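Local coordinates for putative permease protein, ABC transporter (PDB 3IS6), which is the MacB-like periplasmic core domain of a putative ABC transporter permease that probably takes part in transport across the cell membrane, at residues Cys110-Ser115 and Ile142-Asp148; Val39-Val43 and Ser170-Trp174; Pro150-Gln156 and Phe226-Glu232; Glu49-Gly53 and Leu195-Leu199. One frame throughout, in Å; residues are numbered along the deposited sequence.

Interaction 1 of 4, residues Cys110-Ser115 and Ile142-Asp148; sequences CLISES and IGGVFED
One face of the F146 ring lies on the backbone of S113. S113 CA stands over the ring centre, 3.7 Å from the centroid, in a CH-pi contact. At the ring edge, near its plane, L111 CB comes to 3.8 Å from F146 CD2. CG of F146 is set between its own backbone N and carbonyl carbon (chi1 64°), which lays the ring across the partner strand. The second flat group is the carboxylate of D148. S115 N meets D148 OD1 on its syn lone pair, at 3.0 Å and 164°. S115 OG donates to D148 OD2 at 2.7 Å, also on the syn side but 30° out of the carboxylate plane. S113 is the N-cap of helix 114-119, and its OG takes the bond from L116 N.

Strands 109-113 and 140-146 run parallel here. G143 N bonds to C110 O at 2.9 Å, F146 N to I112 O at 2.9 Å, and I112 N to G144 O. E114 N to F146 O is a weak bond that ends the pairing. L111 CD2 packs 3.5 Å from G144 CA, where there is no side chain. On the other face of the sheet, C110 SG rests 3.9 Å from I142 CG1. The I112 and I142 side chains cross there at about a right angle, beside L129.

The contact is buried, and G144 N has no partner in the model. D148 grips the first turn of the helix through both oxygens. The N-H groups at that helix end would probably favour its charged form.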
loop_
_atom_site.group_PDB
_atom_site.type_symbol
_atom_site.label_atom_id
_atom_site.label_comp_id
_atom_site.label_asym_id
_atom_site.label_seq_id
_atom_site.Cartn_x
_atom_site.Cartn_y
_atom_site.Cartn_z
ATOM N N CYS A 110 -16.430 -2.842 1.714
ATOM C CA CYS A 110 -16.041 -4.215 1.470
ATOM C C CYS A 110 -17.202 -5.140 1.197
ATOM O O CYS A 110 -18.312 -4.824 1.469
ATOM C CB CYS A 110 -15.266 -4.759 2.647
ATOM S SG CYS A 110 -16.187 -5.103 4.052
ATOM N N LEU A 111 -16.899 -6.299 0.657
ATOM C CA LEU A 111 -17.842 -7.367 0.536
ATOM C C LEU A 111 -17.386 -8.464 1.458
ATOM O O LEU A 111 -16.221 -8.658 1.635
ATOM C CB LEU A 111 -17.908 -7.898 -0.865
ATOM C CG LEU A 111 -18.166 -6.918 -1.977
ATOM C CD1 LEU A 111 -17.977 -7.572 -3.280
ATOM C CD2 LEU A 111 -19.551 -6.435 -1.851
ATOM N N ILE A 112 -18.347 -9.149 2.038
ATOM C CA ILE A 112 -18.139 -10.208 2.991
ATOM C C ILE A 112 -18.850 -11.453 2.509
ATOM O O ILE A 112 -19.891 -11.379 1.946
ATOM C CB ILE A 112 -18.702 -9.787 4.317
ATOM C CG1 ILE A 112 -17.927 -8.599 4.848
ATOM C CG2 ILE A 112 -18.699 -10.873 5.258
ATOM C CD1 ILE A 112 -16.623 -8.907 5.404
ATOM N N SER A 113 -18.261 -12.596 2.737
ATOM C CA SER A 113 -18.826 -13.842 2.280
ATOM C C SER A 113 -20.059 -14.211 3.096
ATOM O O SER A 113 -20.209 -13.778 4.199
ATOM C CB SER A 113 -17.805 -14.958 2.361
ATOM O OG SER A 113 -17.670 -15.418 3.653
ATOM N N GLU A 114 -20.902 -15.063 2.553
ATOM C CA GLU A 114 -22.077 -15.509 3.249
ATOM C C GLU A 114 -21.724 -16.223 4.558
ATOM O O GLU A 114 -22.362 -15.999 5.540
ATOM C CB GLU A 114 -22.913 -16.420 2.354
ATOM C CG GLU A 114 -24.246 -16.805 2.966
ATOM C CD GLU A 114 -25.272 -17.436 1.999
ATOM O OE1 GLU A 114 -24.930 -17.755 0.855
ATOM O OE2 GLU A 114 -26.436 -17.598 2.415
ATOM N N SER A 115 -20.699 -17.058 4.567
ATOM C CA SER A 115 -20.302 -17.712 5.802
ATOM C C SER A 115 -19.812 -16.761 6.860
ATOM O O SER A 115 -20.101 -16.938 8.002
ATOM C CB SER A 115 -19.231 -18.747 5.578
ATOM O OG SER A 115 -19.721 -19.806 4.840
ATOM N N ILE A 142 -19.608 -2.436 5.360
ATOM C CA ILE A 142 -19.946 -3.605 4.581
ATOM C C ILE A 142 -21.016 -3.281 3.540
ATOM O O ILE A 142 -22.136 -3.047 3.852
ATOM C CB ILE A 142 -20.426 -4.726 5.484
ATOM C CG1 ILE A 142 -19.325 -5.132 6.440
ATOM C CG2 ILE A 142 -20.880 -5.878 4.701
ATOM C CD1 ILE A 142 -19.733 -6.095 7.383
ATOM N N GLY A 143 -20.614 -3.244 2.290
ATOM C CA GLY A 143 -21.513 -2.917 1.217
ATOM C C GLY A 143 -22.234 -4.040 0.511
ATOM O O GLY A 143 -23.089 -3.807 -0.296
ATOM N N GLY A 144 -21.829 -5.262 0.769
ATOM C CA GLY A 144 -22.447 -6.407 0.159
ATOM C C GLY A 144 -22.088 -7.701 0.820
ATOM O O GLY A 144 -21.130 -7.766 1.519
ATOM N N VAL A 145 -22.860 -8.728 0.552
ATOM C CA VAL A 145 -22.555 -10.072 0.955
ATOM C C VAL A 145 -22.589 -10.986 -0.241
ATOM O O VAL A 145 -23.548 -11.022 -0.940
ATOM C CB VAL A 145 -23.533 -10.566 1.968
ATOM C CG1 VAL A 145 -23.197 -11.920 2.385
ATOM C CG2 VAL A 145 -23.591 -9.665 3.119
ATOM N N PHE A 146 -21.517 -11.719 -0.461
ATOM C CA PHE A 146 -21.396 -12.565 -1.624
ATOM C C PHE A 146 -21.503 -14.031 -1.291
ATOM O O PHE A 146 -21.136 -14.455 -0.249
ATOM C CB PHE A 146 -20.128 -12.286 -2.433
ATOM C CG PHE A 146 -18.843 -12.580 -1.707
ATOM C CD1 PHE A 146 -18.221 -13.795 -1.821
ATOM C CD2 PHE A 146 -18.250 -11.632 -0.932
ATOM C CE1 PHE A 146 -17.061 -14.049 -1.162
ATOM C CE2 PHE A 146 -17.101 -11.899 -0.281
ATOM C CZ PHE A 146 -16.509 -13.103 -0.400
ATOM N N GLU A 147 -22.043 -14.778 -2.222
ATOM C CA GLU A 147 -22.191 -16.196 -2.122
ATOM C C GLU A 147 -20.809 -16.804 -1.984
ATOM O O GLU A 147 -19.941 -16.442 -2.700
ATOM C CB GLU A 147 -22.725 -16.652 -3.456
ATOM C CG GLU A 147 -23.881 -17.497 -3.440
ATOM C CD GLU A 147 -24.048 -18.230 -4.749
ATOM O OE1 GLU A 147 -23.576 -19.361 -4.885
ATOM O OE2 GLU A 147 -24.645 -17.661 -5.649
ATOM N N ASP A 148 -20.637 -17.763 -1.095
ATOM C CA ASP A 148 -19.325 -18.275 -0.812
ATOM C C ASP A 148 -18.718 -18.768 -2.105
ATOM O O ASP A 148 -19.363 -19.336 -2.922
ATOM C CB ASP A 148 -19.370 -19.432 0.153
ATOM C CG ASP A 148 -19.781 -19.050 1.526
ATOM O OD1 ASP A 148 -19.620 -17.917 1.952
ATOM O OD2 ASP A 148 -20.273 -19.921 2.208
HETATM O O HOH W 1 -16.608 -18.408 2.412
#

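Interaction 2 of 4, residues Val39-Val43 and Ser170-Trp174; sequences VSGGV and SLNNW
G41 N and N173 ND2 both donate to one water, at 3.1 Å from G41 N and 3.0 Å from N173 ND2. The same water gives a weak bond to S170 O. It thus bridges the two segments, while N173 ND2 also bonds to I175 O. The direct bond is G42 N to N173 O, 2.9 Å long, with the donor in the carbonyl plane.

S40 to V43 form a type I beta turn. Its two glycines let the backbones come close. G41 CA lies 3.4 Å from S170 O in a CA-H...O contact. G41 O and L171 O lie 3.3 Å apart with no bond between them, as both are acceptors. R59 NH1 bonds to the first and weakly to the second.

The indole of W174 lies with one face against the turn. G42 CA and V43 CA stand over that face in CH-pi contacts, G42 CA at the five-membered ring and V43 CA at the six-membered ring. V43 CG2 reaches W174 CZ3 at 3.9 Å. The W174 ring also stacks with H206.

The turn leads from strand 32-36 into helix 43-50. The other segment leaves helix 168-171, and W174 joins it to helix 196-206. V43 packs on Y221 of strand 218-225.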
loop_
_atom_site.group_PDB
_atom_site.type_symbol
_atom_site.label_atom_id
_atom_site.label_comp_id
_atom_site.label_asym_id
_atom_site.label_seq_id
_atom_site.Cartn_x
_atom_site.Cartn_y
_atom_site.Cartn_z
ATOM N N VAL A 39 2.286 -11.919 -11.170
ATOM C CA VAL A 39 2.805 -10.848 -11.976
ATOM C C VAL A 39 2.746 -9.502 -11.254
ATOM O O VAL A 39 2.147 -9.361 -10.220
ATOM C CB VAL A 39 2.065 -10.714 -13.273
ATOM C CG1 VAL A 39 2.157 -11.950 -14.096
ATOM C CG2 VAL A 39 0.657 -10.361 -13.030
ATOM N N SER A 40 3.399 -8.531 -11.863
ATOM C CA SER A 40 3.388 -7.143 -11.458
ATOM C C SER A 40 2.026 -6.544 -11.751
ATOM O O SER A 40 1.308 -7.041 -12.554
ATOM C CB SER A 40 4.472 -6.364 -12.202
ATOM O OG SER A 40 5.755 -6.881 -11.993
ATOM N N GLY A 41 1.694 -5.451 -11.100
ATOM C CA GLY A 41 0.370 -4.895 -11.152
ATOM C C GLY A 41 -0.131 -4.480 -12.506
ATOM O O GLY A 41 -1.261 -4.607 -12.806
ATOM N N GLY A 42 0.773 -3.963 -13.298
ATOM C CA GLY A 42 0.486 -3.386 -14.581
ATOM C C GLY A 42 -0.008 -4.297 -15.655
ATOM O O GLY A 42 -0.612 -3.862 -16.568
ATOM N N VAL A 43 0.322 -5.566 -15.548
ATOM C CA VAL A 43 0.093 -6.511 -16.611
ATOM C C VAL A 43 -1.335 -6.785 -16.994
ATOM O O VAL A 43 -1.654 -6.706 -18.139
ATOM C CB VAL A 43 0.720 -7.838 -16.262
ATOM C CG1 VAL A 43 0.509 -8.796 -17.326
ATOM C CG2 VAL A 43 2.128 -7.674 -15.981
ATOM N N SER A 170 2.242 0.553 -7.433
ATOM C CA SER A 170 2.129 -0.890 -7.540
ATOM C C SER A 170 1.243 -1.327 -8.684
ATOM O O SER A 170 1.578 -2.205 -9.417
ATOM C CB SER A 170 1.618 -1.463 -6.248
ATOM O OG SER A 170 1.755 -2.845 -6.224
ATOM N N LEU A 171 0.110 -0.671 -8.812
ATOM C CA LEU A 171 -0.864 -0.992 -9.814
ATOM C C LEU A 171 -0.317 -0.807 -11.215
ATOM O O LEU A 171 -0.756 -1.444 -12.121
ATOM C CB LEU A 171 -2.154 -0.212 -9.608
ATOM C CG LEU A 171 -2.943 -0.522 -8.345
ATOM C CD1 LEU A 171 -4.122 0.328 -8.212
ATOM C CD2 LEU A 171 -3.352 -1.914 -8.298
ATOM N N ASN A 172 0.616 0.107 -11.371
ATOM C CA ASN A 172 1.160 0.428 -12.663
ATOM C C ASN A 172 2.517 -0.164 -12.926
ATOM O O ASN A 172 3.084 0.065 -13.941
ATOM C CB ASN A 172 1.238 1.935 -12.819
ATOM C CG ASN A 172 -0.105 2.571 -12.943
ATOM O OD1 ASN A 172 -0.351 3.628 -12.388
ATOM N ND2 ASN A 172 -0.988 1.937 -13.665
ATOM N N ASN A 173 3.036 -0.898 -11.977
ATOM C CA ASN A 173 4.353 -1.466 -12.052
ATOM C C ASN A 173 4.506 -2.635 -13.026
ATOM O O ASN A 173 3.605 -3.394 -13.217
ATOM C CB ASN A 173 4.779 -1.850 -10.663
ATOM C CG ASN A 173 6.149 -2.394 -10.607
ATOM O OD1 ASN A 173 7.067 -1.810 -11.089
ATOM N ND2 ASN A 173 6.286 -3.522 -10.007
ATOM N N TRP A 174 5.664 -2.710 -13.659
ATOM C CA TRP A 174 6.049 -3.813 -14.505
ATOM C C TRP A 174 7.318 -4.531 -14.043
ATOM O O TRP A 174 7.678 -5.523 -14.578
ATOM C CB TRP A 174 6.173 -3.374 -15.958
ATOM C CG TRP A 174 4.874 -3.058 -16.604
ATOM C CD1 TRP A 174 4.145 -1.962 -16.427
ATOM C CD2 TRP A 174 4.167 -3.859 -17.536
ATOM N NE1 TRP A 174 3.028 -2.010 -17.175
ATOM C CE2 TRP A 174 3.017 -3.178 -17.867
ATOM C CE3 TRP A 174 4.402 -5.093 -18.127
ATOM C CZ2 TRP A 174 2.104 -3.676 -18.747
ATOM C CZ3 TRP A 174 3.500 -5.580 -18.991
ATOM C CH2 TRP A 174 2.369 -4.879 -19.307
HETATM O O HOH W 2 3.758 -4.763 -8.928
#

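Interaction 3 of 4, residues Pro150-Gln156 and Phe226-Glu232; sequences PHNSSIQ and FNRLRLE
R228 runs alongside S153, and its guanidinium ends across P150, at about a right angle. Its CG lies between its backbone N and carbonyl carbon (chi1 90°), and the chain is extended from there to NE. CB, CG and CD pass along S153 OG, with CD closest at 3.7 Å. NE donates at 3.0 Å to a water in the guanidinium plane, which in turn donates to N152 O. P150 CB sits over one face of the guanidinium, 3.7 Å from R228 NH2. NH2 also donates to a second water, which bonds to H151 O. NH1 takes R6 O as acceptor, and F8 makes a cation-pi contact with the group.

The backbones are joined by a single bridge. S154 N bonds to R228 O at 2.8 Å, in the carbonyl plane. R230 N bonds to N152 O at 3.2 Å, but comes from above the carbonyl plane. S154 CB lies over one face of the R230 guanidinium, 3.6 Å from R230 NH2. S154 OG meets the edge of the F226 ring, 3.6 Å from F226 CZ. Q156 NE2 bonds back to S153 O within its own segment.

Both segments are loops. One links strands 140-146 and 159-162. The other leaves strand 218-225 toward helix 236-241, with F226 still packed on I14 and I16 of strand 14-23.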
loop_
_atom_site.group_PDB
_atom_site.type_symbol
_atom_site.label_atom_id
_atom_site.label_comp_id
_atom_site.label_asym_id
_atom_site.label_seq_id
_atom_site.Cartn_x
_atom_site.Cartn_y
_atom_site.Cartn_z
ATOM N N PRO A 150 -16.430 -21.148 -4.435
ATOM C CA PRO A 150 -16.372 -22.596 -4.431
ATOM C C PRO A 150 -15.229 -23.115 -3.562
ATOM O O PRO A 150 -14.198 -22.546 -3.538
ATOM C CB PRO A 150 -16.099 -22.912 -5.883
ATOM C CG PRO A 150 -16.659 -21.828 -6.601
ATOM C CD PRO A 150 -16.557 -20.624 -5.787
ATOM N N HIS A 151 -15.475 -24.205 -2.860
ATOM C CA HIS A 151 -14.503 -24.878 -2.019
ATOM C C HIS A 151 -13.452 -25.646 -2.819
ATOM O O HIS A 151 -13.589 -25.837 -3.987
ATOM C CB HIS A 151 -15.204 -25.798 -1.029
ATOM N N ASN A 152 -12.387 -26.054 -2.158
ATOM C CA ASN A 152 -11.338 -26.806 -2.782
ATOM C C ASN A 152 -10.824 -26.086 -4.010
ATOM O O ASN A 152 -10.555 -26.672 -5.001
ATOM C CB ASN A 152 -11.775 -28.220 -3.105
ATOM C CG ASN A 152 -12.007 -29.041 -1.897
ATOM O OD1 ASN A 152 -12.950 -29.743 -1.819
ATOM N ND2 ASN A 152 -11.161 -28.943 -0.964
ATOM N N SER A 153 -10.702 -24.786 -3.886
ATOM C CA SER A 153 -10.283 -23.936 -4.962
ATOM C C SER A 153 -9.194 -22.969 -4.522
ATOM O O SER A 153 -9.164 -22.560 -3.413
ATOM C CB SER A 153 -11.501 -23.205 -5.510
ATOM O OG SER A 153 -11.153 -22.133 -6.299
ATOM N N SER A 154 -8.311 -22.620 -5.432
ATOM C CA SER A 154 -7.233 -21.686 -5.172
ATOM C C SER A 154 -7.719 -20.266 -4.846
ATOM O O SER A 154 -7.021 -19.514 -4.264
ATOM C CB SER A 154 -6.233 -21.647 -6.319
ATOM O OG SER A 154 -6.848 -21.362 -7.516
ATOM N N ILE A 155 -8.920 -19.933 -5.252
ATOM C CA ILE A 155 -9.431 -18.613 -5.028
ATOM C C ILE A 155 -10.217 -18.628 -3.741
ATOM O O ILE A 155 -11.258 -19.180 -3.681
ATOM C CB ILE A 155 -10.283 -18.166 -6.197
ATOM C CG1 ILE A 155 -9.476 -18.265 -7.485
ATOM C CG2 ILE A 155 -10.737 -16.758 -6.012
ATOM C CD1 ILE A 155 -10.158 -17.874 -8.660
ATOM N N GLN A 156 -9.641 -18.051 -2.708
ATOM C CA GLN A 156 -10.202 -18.037 -1.381
ATOM C C GLN A 156 -10.251 -16.644 -0.763
ATOM O O GLN A 156 -9.278 -15.966 -0.734
ATOM C CB GLN A 156 -9.396 -18.944 -0.488
ATOM C CG GLN A 156 -9.096 -20.254 -1.107
ATOM C CD GLN A 156 -8.157 -21.088 -0.284
ATOM O OE1 GLN A 156 -7.911 -20.805 0.859
ATOM N NE2 GLN A 156 -7.627 -22.126 -0.881
ATOM N N PHE A 226 -6.293 -22.123 -16.651
ATOM C CA PHE A 226 -6.400 -22.038 -15.218
ATOM C C PHE A 226 -7.078 -23.252 -14.666
ATOM O O PHE A 226 -8.185 -23.500 -14.980
ATOM C CB PHE A 226 -7.176 -20.779 -14.844
ATOM C CG PHE A 226 -7.499 -20.652 -13.394
ATOM C CD1 PHE A 226 -6.526 -20.695 -12.446
ATOM C CD2 PHE A 226 -8.788 -20.460 -12.986
ATOM C CE1 PHE A 226 -6.849 -20.582 -11.121
ATOM C CE2 PHE A 226 -9.099 -20.343 -11.691
ATOM C CZ PHE A 226 -8.140 -20.402 -10.756
ATOM N N ASN A 227 -6.378 -23.985 -13.824
ATOM C CA ASN A 227 -6.950 -25.068 -13.056
ATOM C C ASN A 227 -7.034 -24.663 -11.592
ATOM O O ASN A 227 -6.071 -24.524 -10.952
ATOM C CB ASN A 227 -6.094 -26.319 -13.202
ATOM C CG ASN A 227 -6.655 -27.508 -12.476
ATOM O OD1 ASN A 227 -7.437 -27.384 -11.579
ATOM N ND2 ASN A 227 -6.238 -28.676 -12.879
ATOM N N ARG A 228 -8.244 -24.490 -11.120
ATOM C CA ARG A 228 -8.527 -23.974 -9.804
ATOM C C ARG A 228 -8.242 -24.906 -8.645
ATOM O O ARG A 228 -8.224 -24.494 -7.542
ATOM C CB ARG A 228 -9.958 -23.457 -9.723
ATOM C CG ARG A 228 -10.968 -24.448 -9.312
ATOM C CD ARG A 228 -12.363 -23.914 -9.350
ATOM N NE ARG A 228 -13.349 -24.820 -8.811
ATOM C CZ ARG A 228 -14.655 -24.713 -8.981
ATOM N NH1 ARG A 228 -15.166 -23.732 -9.674
ATOM N NH2 ARG A 228 -15.455 -25.585 -8.433
ATOM N N LEU A 229 -8.083 -26.179 -8.908
ATOM C CA LEU A 229 -8.154 -27.141 -7.840
ATOM C C LEU A 229 -7.062 -26.930 -6.831
ATOM O O LEU A 229 -5.930 -26.885 -7.154
ATOM C CB LEU A 229 -8.058 -28.541 -8.421
ATOM C CG LEU A 229 -8.040 -29.697 -7.449
ATOM C CD1 LEU A 229 -9.283 -29.818 -6.715
ATOM C CD2 LEU A 229 -7.702 -30.949 -8.144
ATOM N N ARG A 230 -7.462 -26.766 -5.596
ATOM C CA ARG A 230 -6.575 -26.777 -4.465
ATOM C C ARG A 230 -7.330 -27.373 -3.293
ATOM O O ARG A 230 -8.096 -26.727 -2.682
ATOM C CB ARG A 230 -6.058 -25.395 -4.135
ATOM C CG ARG A 230 -4.889 -25.409 -3.206
ATOM C CD ARG A 230 -4.482 -24.071 -2.705
ATOM N NE ARG A 230 -3.793 -23.325 -3.732
ATOM C CZ ARG A 230 -3.605 -22.020 -3.718
ATOM N NH1 ARG A 230 -4.056 -21.285 -2.722
ATOM N NH2 ARG A 230 -2.969 -21.467 -4.717
ATOM N N LEU A 231 -7.119 -28.647 -3.035
ATOM C CA LEU A 231 -7.850 -29.364 -2.028
ATOM C C LEU A 231 -7.526 -28.926 -0.624
ATOM O O LEU A 231 -6.413 -28.702 -0.314
ATOM C CB LEU A 231 -7.579 -30.844 -2.166
ATOM C CG LEU A 231 -8.003 -31.513 -3.455
ATOM C CD1 LEU A 231 -7.205 -32.696 -3.665
ATOM C CD2 LEU A 231 -9.442 -31.837 -3.416
ATOM N N GLU A 232 -8.530 -28.827 0.219
ATOM C CA GLU A 232 -8.336 -28.491 1.603
ATOM C C GLU A 232 -7.544 -29.614 2.274
ATOM O O GLU A 232 -7.773 -30.743 1.991
ATOM C CB GLU A 232 -9.677 -28.291 2.277
ATOM C CG GLU A 232 -9.566 -27.802 3.677
ATOM C CD GLU A 232 -10.821 -27.982 4.535
ATOM O OE1 GLU A 232 -11.853 -28.425 4.052
ATOM O OE2 GLU A 232 -10.743 -27.670 5.714
HETATM O O HOH W 3 -14.942 -27.059 -6.109
HETATM O O HOH W 4 -12.098 -26.988 -7.215
HETATM O O HOH W 5 -5.046 -23.000 -8.956
HETATM O O HOH W 6 -5.071 -18.127 -1.840
#

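Interaction 4 of 4, residues Glu49-Gly53 and Leu195-Leu199; sequences EEIPG and LDEAL
I51 leaves helical backbone angles at the end of helix 43-50, and A198 is its nearest residue across the contact, 6.5 Å between I51 CA and A198 CA. The strand order fits a ferredoxin-like split beta-alpha-beta arrangement, probably the porter part as in MacB. Helix 43-50 follows strands 14-23 and 32-36 and leads into strand 54-70. Helix 196-206 connects strand 181-186 to strand 218-225.

I51 is the main wedge. Its side chain splits into two branches, which touch L195, A198 and L199. CG2 is anti to the backbone N and meets L195 CD1 at 3.8 Å. The other branch, through CG1, turns at chi2 -80° and carries CD1 to the helix. There CD1 reaches A198 CB at 3.7 Å and L199 CD2 at 4.0 Å. The side chains of I51 and L195 approach each other at a slant.

P52 follows on the surface. Its O lies 3.8 Å from L195 CD2, and its ring adds a distant touch on A198 CB. Beyond it, G53 pairs through its backbone with R187. L195 also packs on L223 of strand 218-225. L195 is tied to the helix start by the bond from L199 N to L195 O, 3.0 Å long.

All the direct contacts between the two segments are apolar or van der Waals. Further along helix 196-206, R205 NH1 forms a salt bridge with E50 OE1, from the residue before I51. At the tip of the wedge, I51 CD1 rests on the backbone, 3.6 Å from A198 O.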
loop_
_atom_site.group_PDB
_atom_site.type_symbol
_atom_site.label_atom_id
_atom_site.label_comp_id
_atom_site.label_asym_id
_atom_site.label_seq_id
_atom_site.Cartn_x
_atom_site.Cartn_y
_atom_site.Cartn_z
ATOM N N GLU A 49 -6.544 -4.224 -22.706
ATOM C CA GLU A 49 -6.470 -3.152 -23.664
ATOM C C GLU A 49 -5.754 -3.506 -24.949
ATOM O O GLU A 49 -6.185 -3.116 -25.987
ATOM C CB GLU A 49 -5.896 -1.899 -23.019
ATOM N N GLU A 50 -4.658 -4.236 -24.861
ATOM C CA GLU A 50 -3.770 -4.430 -25.983
ATOM C C GLU A 50 -3.737 -5.763 -26.712
ATOM O O GLU A 50 -3.224 -5.831 -27.794
ATOM C CB GLU A 50 -2.351 -4.063 -25.577
ATOM C CG GLU A 50 -2.227 -2.655 -25.126
ATOM C CD GLU A 50 -0.858 -2.268 -24.662
ATOM O OE1 GLU A 50 0.094 -2.980 -24.942
ATOM O OE2 GLU A 50 -0.735 -1.235 -24.015
ATOM N N ILE A 51 -4.244 -6.832 -26.135
ATOM C CA ILE A 51 -4.042 -8.127 -26.738
ATOM C C ILE A 51 -5.295 -8.651 -27.387
ATOM O O ILE A 51 -6.319 -8.744 -26.772
ATOM C CB ILE A 51 -3.564 -9.124 -25.711
ATOM C CG1 ILE A 51 -2.284 -8.636 -25.062
ATOM C CG2 ILE A 51 -3.370 -10.442 -26.340
ATOM C CD1 ILE A 51 -1.112 -8.857 -25.840
ATOM N N PRO A 52 -5.186 -8.983 -28.656
ATOM C CA PRO A 52 -6.313 -9.418 -29.453
ATOM C C PRO A 52 -6.834 -10.741 -29.004
ATOM O O PRO A 52 -6.072 -11.590 -28.684
ATOM C CB PRO A 52 -5.682 -9.588 -30.829
ATOM C CG PRO A 52 -4.354 -9.962 -30.565
ATOM C CD PRO A 52 -3.941 -9.141 -29.409
ATOM N N GLY A 53 -8.127 -10.916 -29.015
ATOM C CA GLY A 53 -8.671 -12.176 -28.611
ATOM C C GLY A 53 -8.858 -12.356 -27.126
ATOM O O GLY A 53 -9.218 -13.412 -26.703
ATOM N N LEU A 195 -0.683 -16.304 -28.464
ATOM C CA LEU A 195 -0.540 -14.948 -27.979
ATOM C C LEU A 195 0.825 -14.641 -27.446
ATOM O O LEU A 195 1.050 -13.586 -26.955
ATOM C CB LEU A 195 -1.570 -14.637 -26.927
ATOM C CG LEU A 195 -2.981 -14.737 -27.439
ATOM C CD1 LEU A 195 -3.976 -14.219 -26.497
ATOM C CD2 LEU A 195 -3.096 -14.014 -28.731
ATOM N N ASP A 196 1.754 -15.555 -27.560
ATOM C CA ASP A 196 3.053 -15.283 -27.007
ATOM C C ASP A 196 3.712 -14.074 -27.641
ATOM O O ASP A 196 4.286 -13.273 -26.960
ATOM C CB ASP A 196 3.980 -16.479 -27.182
ATOM C CG ASP A 196 3.714 -17.591 -26.193
ATOM O OD1 ASP A 196 3.103 -17.350 -25.158
ATOM O OD2 ASP A 196 4.131 -18.720 -26.462
ATOM N N GLU A 197 3.655 -13.958 -28.953
ATOM C CA GLU A 197 4.321 -12.872 -29.629
ATOM C C GLU A 197 3.750 -11.499 -29.259
ATOM O O GLU A 197 4.469 -10.568 -28.998
ATOM C CB GLU A 197 4.302 -13.109 -31.135
ATOM C CG GLU A 197 5.105 -14.331 -31.567
ATOM C CD GLU A 197 5.251 -14.506 -33.087
ATOM O OE1 GLU A 197 4.272 -14.341 -33.834
ATOM O OE2 GLU A 197 6.357 -14.834 -33.523
ATOM N N ALA A 198 2.443 -11.404 -29.203
ATOM C CA ALA A 198 1.802 -10.179 -28.787
ATOM C C ALA A 198 2.162 -9.839 -27.354
ATOM O O ALA A 198 2.336 -8.705 -27.018
ATOM C CB ALA A 198 0.347 -10.279 -28.946
ATOM N N LEU A 199 2.269 -10.829 -26.504
ATOM C CA LEU A 199 2.613 -10.553 -25.132
ATOM C C LEU A 199 3.981 -9.933 -25.084
ATOM O O LEU A 199 4.222 -9.028 -24.360
ATOM C CB LEU A 199 2.569 -11.814 -24.281
ATOM C CG LEU A 199 1.215 -12.374 -23.878
ATOM C CD1 LEU A 199 1.343 -13.619 -23.108
ATOM C CD2 LEU A 199 0.414 -11.420 -23.124
#

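Overall arrangement
From the N terminus, residues 39-43 and 49-53 come first, at the two ends of helix 43-50. They wait for partners at 170-174 and 195-199. Interaction 1 closes before either, pairing 110-115 with 142-148 inside both of those loops. Residues 150-156 follow directly. Interaction 2 then closes at 170-174 and interaction 4 at 195-199, so these two cross. Interaction 3 closes last, at 226-232, crossing both and lying in series with interaction 1. Interactions 2 and 4 have centres about 17 Å apart and hold helix 43-50 in the probable ferredoxin-like part. Interaction 1 lies in the inserted strands. Interaction 3 ties the loop between strands 140-146 and 159-162 to the chain beyond strand 218-225.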